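Local coordinates for antigen 43 (Escherichia coli, PDB 4KH3), which mediates self-association of bacterial cells, acting as the surface-displayed adhesin part of an autotransporter that drives clumping and, probably, biofilm formation, at residues Q127-G132 with S155-G160; G160-S165 with S179-D184. All blocks are in the same frame, centred on the assembly; numbering follows the deposited sequence.

Contact 1 of 2, residues Q127-G132 with S155-G160; sequences QTIKHG and SGQMVG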
ATOM      1  N   GLN A 127       2.869  -8.498 -25.009  1.00 21.93           N
ATOM      2  CA  GLN A 127       2.011  -9.589 -25.432  1.00 16.60           C
ATOM      3  C   GLN A 127       0.567  -9.222 -25.105  1.00 24.06           C
ATOM      4  O   GLN A 127       0.243  -8.882 -23.950  1.00 18.45           O
ATOM      5  CB  GLN A 127       2.402 -10.897 -24.753  1.00 14.15           C
ATOM      6  CG  GLN A 127       1.517 -12.097 -25.150  1.00 14.92           C
ATOM      7  CD  GLN A 127       1.644 -13.257 -24.177  1.00 19.73           C
ATOM      8  OE1 GLN A 127       1.297 -13.126 -23.002  1.00 16.69           O
ATOM      9  NE2 GLN A 127       2.144 -14.396 -24.656  1.00 13.72           N
ATOM     10  N   THR A 128      -0.281  -9.269 -26.135  1.00 17.24           N
ATOM     11  CA  THR A 128      -1.708  -8.983 -26.003  1.00 19.82           C
ATOM     12  C   THR A 128      -2.463 -10.259 -26.250  1.00 18.73           C
ATOM     13  O   THR A 128      -2.310 -10.871 -27.309  1.00 18.49           O
ATOM     14  CB  THR A 128      -2.228  -8.026 -27.108  1.00 25.83           C
ATOM     15  OG1 THR A 128      -1.238  -7.055 -27.445  1.00 30.79           O
ATOM     16  CG2 THR A 128      -3.491  -7.347 -26.671  1.00 21.24           C
ATOM     17  N   ILE A 129      -3.303 -10.649 -25.303  1.00 20.43           N
ATOM     18  CA  ILE A 129      -4.138 -11.823 -25.492  1.00 16.41           C
ATOM     19  C   ILE A 129      -5.550 -11.362 -25.743  1.00 20.26           C
ATOM     20  O   ILE A 129      -6.213 -10.877 -24.833  1.00 20.37           O
ATOM     21  CB  ILE A 129      -4.138 -12.712 -24.254  1.00 21.29           C
ATOM     22  CG1 ILE A 129      -2.704 -13.054 -23.841  1.00 14.06           C
ATOM     23  CG2 ILE A 129      -4.947 -13.979 -24.508  1.00 11.91           C
ATOM     24  CD1 ILE A 129      -2.620 -13.502 -22.426  1.00 17.73           C
ATOM     25  N   LYS A 130      -6.016 -11.520 -26.979  1.00 23.23           N
ATOM     26  CA  LYS A 130      -7.361 -11.075 -27.332  1.00 25.59           C
ATOM     27  C   LYS A 130      -8.369 -12.070 -26.807  1.00 22.15           C
ATOM     28  O   LYS A 130      -7.988 -13.138 -26.323  1.00 23.32           O
ATOM     29  CB  LYS A 130      -7.528 -10.944 -28.852  1.00 19.86           C
ATOM     30  CG  LYS A 130      -6.282 -10.467 -29.604  1.00 24.57           C
ATOM     31  CD  LYS A 130      -5.860  -9.054 -29.206  1.00 30.62           C
ATOM     32  CE  LYS A 130      -6.998  -8.046 -29.322  1.00 44.57           C
ATOM     33  NZ  LYS A 130      -6.571  -6.689 -28.836  1.00 53.95           N
ATOM     34  N   HIS A 131      -9.648 -11.715 -26.917  1.00 26.08           N
ATOM     35  CA  HIS A 131     -10.748 -12.619 -26.600  1.00 22.94           C
ATOM     36  C   HIS A 131     -10.519 -13.989 -27.224  1.00 18.69           C
ATOM     37  O   HIS A 131     -10.134 -14.085 -28.386  1.00 20.84           O
ATOM     38  CB  HIS A 131     -12.066 -12.044 -27.119  1.00 27.42           C
ATOM     39  CG  HIS A 131     -12.480 -10.772 -26.449  1.00 40.05           C
ATOM     40  ND1 HIS A 131     -12.804  -9.633 -27.154  1.00 37.87           N
ATOM     41  CD2 HIS A 131     -12.629 -10.459 -25.140  1.00 39.63           C
ATOM     42  CE1 HIS A 131     -13.138  -8.674 -26.309  1.00 28.49           C
ATOM     43  NE2 HIS A 131     -13.033  -9.148 -25.081  1.00 36.42           N
ATOM     44  N   GLY A 132     -10.734 -15.040 -26.438  1.00 16.71           N
ATOM     45  CA  GLY A 132     -10.525 -16.398 -26.893  1.00 18.04           C
ATOM     46  C   GLY A 132      -9.069 -16.800 -27.039  1.00 20.00           C
ATOM     47  O   GLY A 132      -8.778 -17.933 -27.429  1.00 25.98           O
ATOM     48  N   SER A 155       3.217  -1.990 -22.667  1.00 20.40           N
ATOM     49  CA  SER A 155       4.191  -3.069 -22.505  1.00 23.59           C
ATOM     50  C   SER A 155       3.810  -4.036 -21.359  1.00 24.74           C
ATOM     51  O   SER A 155       2.991  -3.712 -20.499  1.00 22.81           O
ATOM     52  CB  SER A 155       5.582  -2.485 -22.257  1.00 19.52           C
ATOM     53  OG  SER A 155       5.569  -1.717 -21.077  1.00 29.05           O
ATOM     54  N   GLY A 156       4.417  -5.218 -21.340  1.00 18.83           N
ATOM     55  CA  GLY A 156       4.038  -6.230 -20.371  1.00 12.15           C
ATOM     56  C   GLY A 156       3.050  -7.186 -21.014  1.00 17.55           C
ATOM     57  O   GLY A 156       3.123  -7.449 -22.218  1.00 16.14           O
ATOM     58  N   GLN A 157       2.124  -7.717 -20.225  1.00 12.93           N
ATOM     59  CA  GLN A 157       1.122  -8.631 -20.758  1.00 15.15           C
ATOM     60  C   GLN A 157      -0.255  -8.043 -20.551  1.00 19.69           C
ATOM     61  O   GLN A 157      -0.584  -7.625 -19.444  1.00 13.91           O
ATOM     62  CB  GLN A 157       1.199  -9.979 -20.044  1.00 15.86           C
ATOM     63  CG  GLN A 157       0.248 -11.050 -20.567  1.00 12.47           C
ATOM     64  CD  GLN A 157       0.323 -12.327 -19.740  1.00 16.21           C
ATOM     65  OE1 GLN A 157       0.160 -12.292 -18.517  1.00 16.15           O
ATOM     66  NE2 GLN A 157       0.585 -13.454 -20.400  1.00 14.20           N
ATOM     67  N   MET A 158      -1.056  -8.008 -21.613  1.00 20.37           N
ATOM     68  CA  MET A 158      -2.454  -7.602 -21.497  1.00 20.69           C
ATOM     69  C   MET A 158      -3.347  -8.795 -21.718  1.00 18.74           C
ATOM     70  O   MET A 158      -3.180  -9.538 -22.689  1.00 17.73           O
ATOM     71  CB  MET A 158      -2.801  -6.527 -22.519  1.00 22.00           C
ATOM     72  CG  MET A 158      -1.807  -5.383 -22.525  1.00 35.62           C
ATOM     73  SD  MET A 158      -1.842  -4.237 -21.122  1.00 56.24           S
ATOM     74  CE  MET A 158      -0.142  -4.377 -20.541  1.00 35.73           C
ATOM     75  N   VAL A 159      -4.317  -8.965 -20.831  1.00 19.62           N
ATOM     76  CA  VAL A 159      -5.163 -10.134 -20.886  1.00 17.48           C
ATOM     77  C   VAL A 159      -6.615  -9.779 -21.167  1.00 19.95           C
ATOM     78  O   VAL A 159      -7.339  -9.310 -20.285  1.00 20.72           O
ATOM     79  CB  VAL A 159      -5.086 -10.937 -19.578  1.00 18.47           C
ATOM     80  CG1 VAL A 159      -5.717 -12.312 -19.773  1.00 14.82           C
ATOM     81  CG2 VAL A 159      -3.646 -11.052 -19.107  1.00 12.18           C
ATOM     82  N   GLY A 160      -7.035 -10.030 -22.402  1.00 17.47           N
ATOM     83  CA  GLY A 160      -8.424  -9.904 -22.779  1.00 18.34           C
ATOM     84  C   GLY A 160      -9.026 -11.281 -22.888  1.00 20.06           C
ATOM     85  O   GLY A 160     -10.242 -11.456 -22.747  1.00 19.59           O
TER
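Q127 and Q157 occupy matching places on parallel neighbouring strands, and their amides join in the protein interior. NE2 of Q157 donates to OE1 of Q127 at 2.7 Å, with the hydrogen directed almost straight at the oxygen (164°). Both chains leave the backbone with CG anti to N and stay extended, which lays them side by side and brings the amide planes to within 11° of each other. The outer ends are also satisfied: NE2 of Q127 donates to OE1 of Q108, and OE1 of Q157 accepts from NE2 of Q174. Glutamine suits such a row because one amide offers both a donor and an acceptor, so buried polar groups pay for one another from coil to coil.

Beneath the amides the backbones exchange regular parallel bonds. N of Q127 donates to O of G156, whereas O of Q127 receives N of M158 at 2.8 Å. The carbonyl of M158 in turn takes N of I129. Just after strand 156-159, N of G160 reaches O of I129, the last residue of its strand, at 2.7 Å along a more bent path (143°); glycine, with no side chain, lets the two backbones come together here. O of I129 probably also accepts from N of G161.

On the glutamine face, CD1 of I129 lies 3.8 Å from NE2 of Q157 and 4.2 Å from CG1 of V159, giving the amides an apolar flank. T128 and M158 point to the other face. At the turn, CD2 of H131 comes near O of G160, while its NE2 is hydrogen-bonded to S179. Parallel strands in register are characteristic of the parallel beta-helix, as in autotransporter passenger domains; here a row of hydrogen-bonded glutamine amides runs along its interior.

Contact 2 of 2, residues G160-S165 with S179-D184; sequences GGTAES and SGMARD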
ATOM      1  N   GLY A 160      -7.035 -10.030 -22.402  1.00 17.47           N
ATOM      2  CA  GLY A 160      -8.424  -9.904 -22.779  1.00 18.34           C
ATOM      3  C   GLY A 160      -9.026 -11.281 -22.888  1.00 20.06           C
ATOM      4  O   GLY A 160     -10.242 -11.456 -22.747  1.00 19.59           O
ATOM      5  N   GLY A 161      -8.159 -12.263 -23.129  1.00 19.65           N
ATOM      6  CA  GLY A 161      -8.546 -13.662 -23.131  1.00 10.56           C
ATOM      7  C   GLY A 161      -8.168 -14.351 -21.830  1.00 16.19           C
ATOM      8  O   GLY A 161      -8.644 -13.983 -20.763  1.00 13.83           O
ATOM      9  N   THR A 162      -7.307 -15.357 -21.914  1.00 16.34           N
ATOM     10  CA  THR A 162      -6.953 -16.129 -20.736  1.00 16.26           C
ATOM     11  C   THR A 162      -5.442 -16.297 -20.583  1.00 17.85           C
ATOM     12  O   THR A 162      -4.729 -16.622 -21.541  1.00 18.79           O
ATOM     13  CB  THR A 162      -7.634 -17.522 -20.764  1.00 21.17           C
ATOM     14  OG1 THR A 162      -9.050 -17.348 -20.829  1.00 22.48           O
ATOM     15  CG2 THR A 162      -7.304 -18.323 -19.507  1.00 20.56           C
ATOM     16  N   ALA A 163      -4.960 -16.069 -19.368  1.00 14.41           N
ATOM     17  CA  ALA A 163      -3.559 -16.309 -19.051  1.00 13.51           C
ATOM     18  C   ALA A 163      -3.478 -17.326 -17.915  1.00 14.93           C
ATOM     19  O   ALA A 163      -4.154 -17.192 -16.892  1.00 17.45           O
ATOM     20  CB  ALA A 163      -2.871 -15.011 -18.665  1.00 11.98           C
ATOM     21  N   GLU A 164      -2.669 -18.357 -18.110  1.00 13.08           N
ATOM     22  CA  GLU A 164      -2.467 -19.376 -17.090  1.00 17.63           C
ATOM     23  C   GLU A 164      -1.001 -19.508 -16.730  1.00 12.75           C
ATOM     24  O   GLU A 164      -0.138 -19.410 -17.594  1.00 15.50           O
ATOM     25  CB  GLU A 164      -2.988 -20.730 -17.578  1.00 11.75           C
ATOM     26  CG  GLU A 164      -4.495 -20.783 -17.696  1.00 23.90           C
ATOM     27  CD  GLU A 164      -4.974 -21.977 -18.502  1.00 24.08           C
ATOM     28  OE1 GLU A 164      -6.202 -22.187 -18.596  1.00 25.18           O
ATOM     29  OE2 GLU A 164      -4.111 -22.692 -19.052  1.00 26.10           O
ATOM     30  N   SER A 165      -0.734 -19.757 -15.452  1.00 17.62           N
ATOM     31  CA  SER A 165       0.614 -20.055 -14.966  1.00 15.53           C
ATOM     32  C   SER A 165       1.577 -18.958 -15.366  1.00 16.75           C
ATOM     33  O   SER A 165       2.584 -19.196 -16.034  1.00 15.61           O
ATOM     34  CB  SER A 165       1.104 -21.410 -15.488  1.00 17.75           C
ATOM     35  OG  SER A 165       0.207 -22.444 -15.128  1.00 25.54           O
ATOM     36  N   SER A 179     -12.868  -8.183 -19.649  1.00 19.40           N
ATOM     37  CA  SER A 179     -13.300  -9.457 -20.220  1.00 28.10           C
ATOM     38  C   SER A 179     -12.294 -10.564 -19.931  1.00 26.85           C
ATOM     39  O   SER A 179     -12.570 -11.736 -20.160  1.00 21.54           O
ATOM     40  CB  SER A 179     -13.425  -9.320 -21.735  1.00 25.51           C
ATOM     41  OG  SER A 179     -12.160  -8.982 -22.298  1.00 28.07           O
ATOM     42  N   GLY A 180     -11.109 -10.182 -19.469  1.00 19.44           N
ATOM     43  CA  GLY A 180     -10.017 -11.124 -19.340  1.00 14.97           C
ATOM     44  C   GLY A 180     -10.033 -11.954 -18.065  1.00 21.96           C
ATOM     45  O   GLY A 180     -10.717 -11.640 -17.081  1.00 23.45           O
ATOM     46  N   MET A 181      -9.249 -13.023 -18.078  1.00 18.66           N
ATOM     47  CA  MET A 181      -9.097 -13.852 -16.898  1.00 19.61           C
ATOM     48  C   MET A 181      -7.660 -14.363 -16.704  1.00 16.09           C
ATOM     49  O   MET A 181      -7.041 -14.901 -17.626  1.00 16.44           O
ATOM     50  CB  MET A 181     -10.138 -14.972 -16.945  1.00 20.68           C
ATOM     51  CG  MET A 181      -9.614 -16.388 -17.063  1.00 36.15           C
ATOM     52  SD  MET A 181      -9.232 -17.033 -15.435  1.00 48.08           S
ATOM     53  CE  MET A 181     -10.300 -15.991 -14.453  1.00 28.28           C
ATOM     54  N   ALA A 182      -7.120 -14.165 -15.507  1.00 15.90           N
ATOM     55  CA  ALA A 182      -5.800 -14.710 -15.198  1.00 16.85           C
ATOM     56  C   ALA A 182      -5.875 -15.773 -14.118  1.00 18.72           C
ATOM     57  O   ALA A 182      -6.332 -15.504 -13.008  1.00 18.10           O
ATOM     58  CB  ALA A 182      -4.837 -13.627 -14.787  1.00 13.89           C
ATOM     59  N   ARG A 183      -5.417 -16.974 -14.449  1.00 12.78           N
ATOM     60  CA  ARG A 183      -5.411 -18.068 -13.484  1.00 25.20           C
ATOM     61  C   ARG A 183      -3.990 -18.487 -13.112  1.00 23.11           C
ATOM     62  O   ARG A 183      -3.131 -18.649 -13.998  1.00 17.43           O
ATOM     63  CB  ARG A 183      -6.176 -19.266 -14.044  1.00 21.04           C
ATOM     64  CG  ARG A 183      -6.796 -20.129 -12.973  1.00 35.15           C
ATOM     65  CD  ARG A 183      -7.365 -21.407 -13.561  1.00 43.01           C
ATOM     66  NE  ARG A 183      -7.903 -21.170 -14.893  1.00 49.84           N
ATOM     67  CZ  ARG A 183      -9.135 -20.737 -15.130  1.00 67.20           C
ATOM     68  NH1 ARG A 183      -9.970 -20.491 -14.116  1.00 49.66           N
ATOM     69  NH2 ARG A 183      -9.531 -20.550 -16.385  1.00 64.26           N
ATOM     70  N   ASP A 184      -3.758 -18.662 -11.809  1.00 19.26           N
ATOM     71  CA  ASP A 184      -2.463 -19.102 -11.273  1.00 16.24           C
ATOM     72  C   ASP A 184      -1.365 -18.122 -11.647  1.00 23.38           C
ATOM     73  O   ASP A 184      -0.618 -18.336 -12.600  1.00 19.17           O
ATOM     74  CB  ASP A 184      -2.093 -20.516 -11.743  1.00 18.45           C
ATOM     75  CG  ASP A 184      -3.237 -21.524 -11.573  1.00 30.87           C
ATOM     76  OD1 ASP A 184      -3.923 -21.505 -10.532  1.00 29.30           O
ATOM     77  OD2 ASP A 184      -3.459 -22.330 -12.504  1.00 59.76           O
TER
HETATM   78  O   HOH W   1     -11.747 -14.335 -20.117  1.00 20.60           O
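T162 and M181 stand side by side on the more exposed face of two parallel strands, CG2 of T162 meeting CG of M181 at 3.9 Å. The threonine methyl lies anti to its own backbone nitrogen (chi1 -59°, measured to OG1), a placement that also brings it 3.9 Å from O of M181. The methionine chain is bent and departs from staggered values at its first and last torsions, carrying its sulfur away from T162 and over one face of the R183 guanidinium, 3.5 Å above the plane and offset toward the rim. An unbranched, pliable thioether is well suited to this turn.

R183 runs out with CG anti to N and bends at chi3 (-34°, short of a staggered value), which returns its head toward the methionine. E164 is extended and points the same way. Its OE1 approaches the guanidinium edge near that group's plane, yet remains 4.2 Å from NE, beyond a salt bridge, and the two planar groups are turned 60° apart. The other face carries A163 and A182, whose small methyls fit the interior beside Q174.

Between the strands, N of M181 bonds to O of G161, N of A163 to O of M181, and N of R183 to O of A163 at 2.8 Å; N of S165 continues the series to O of R183. At the opposite end a water donates to both O of G161 and O of S179, bridging two carbonyls that could not bond to each other. The chemistry implies that backbone bonding fixes the register, while the outward charged pair adds, at most, a loose electrostatic attraction.

Overall arrangement
From the N terminus the chain passes through 127-132, makes a circuit that includes strand 134-136 and the unmodelled residues 146-153, and returns at 155-160, where contact 1 closes the loop. Contact 2 opens at once, since G160 belongs to both, and it closes after the shorter excursion through strands 166-168 and 173-176 to 179-184. The two closures therefore follow in series, neither nested nor crossed, with centres about 9 Å apart. Contact 1 joins strands 126-129 and 156-159 on one face of the beta-helix; contact 2 joins 162-164 to the start of 181-188 on the next, linking successive coils around the turn between them.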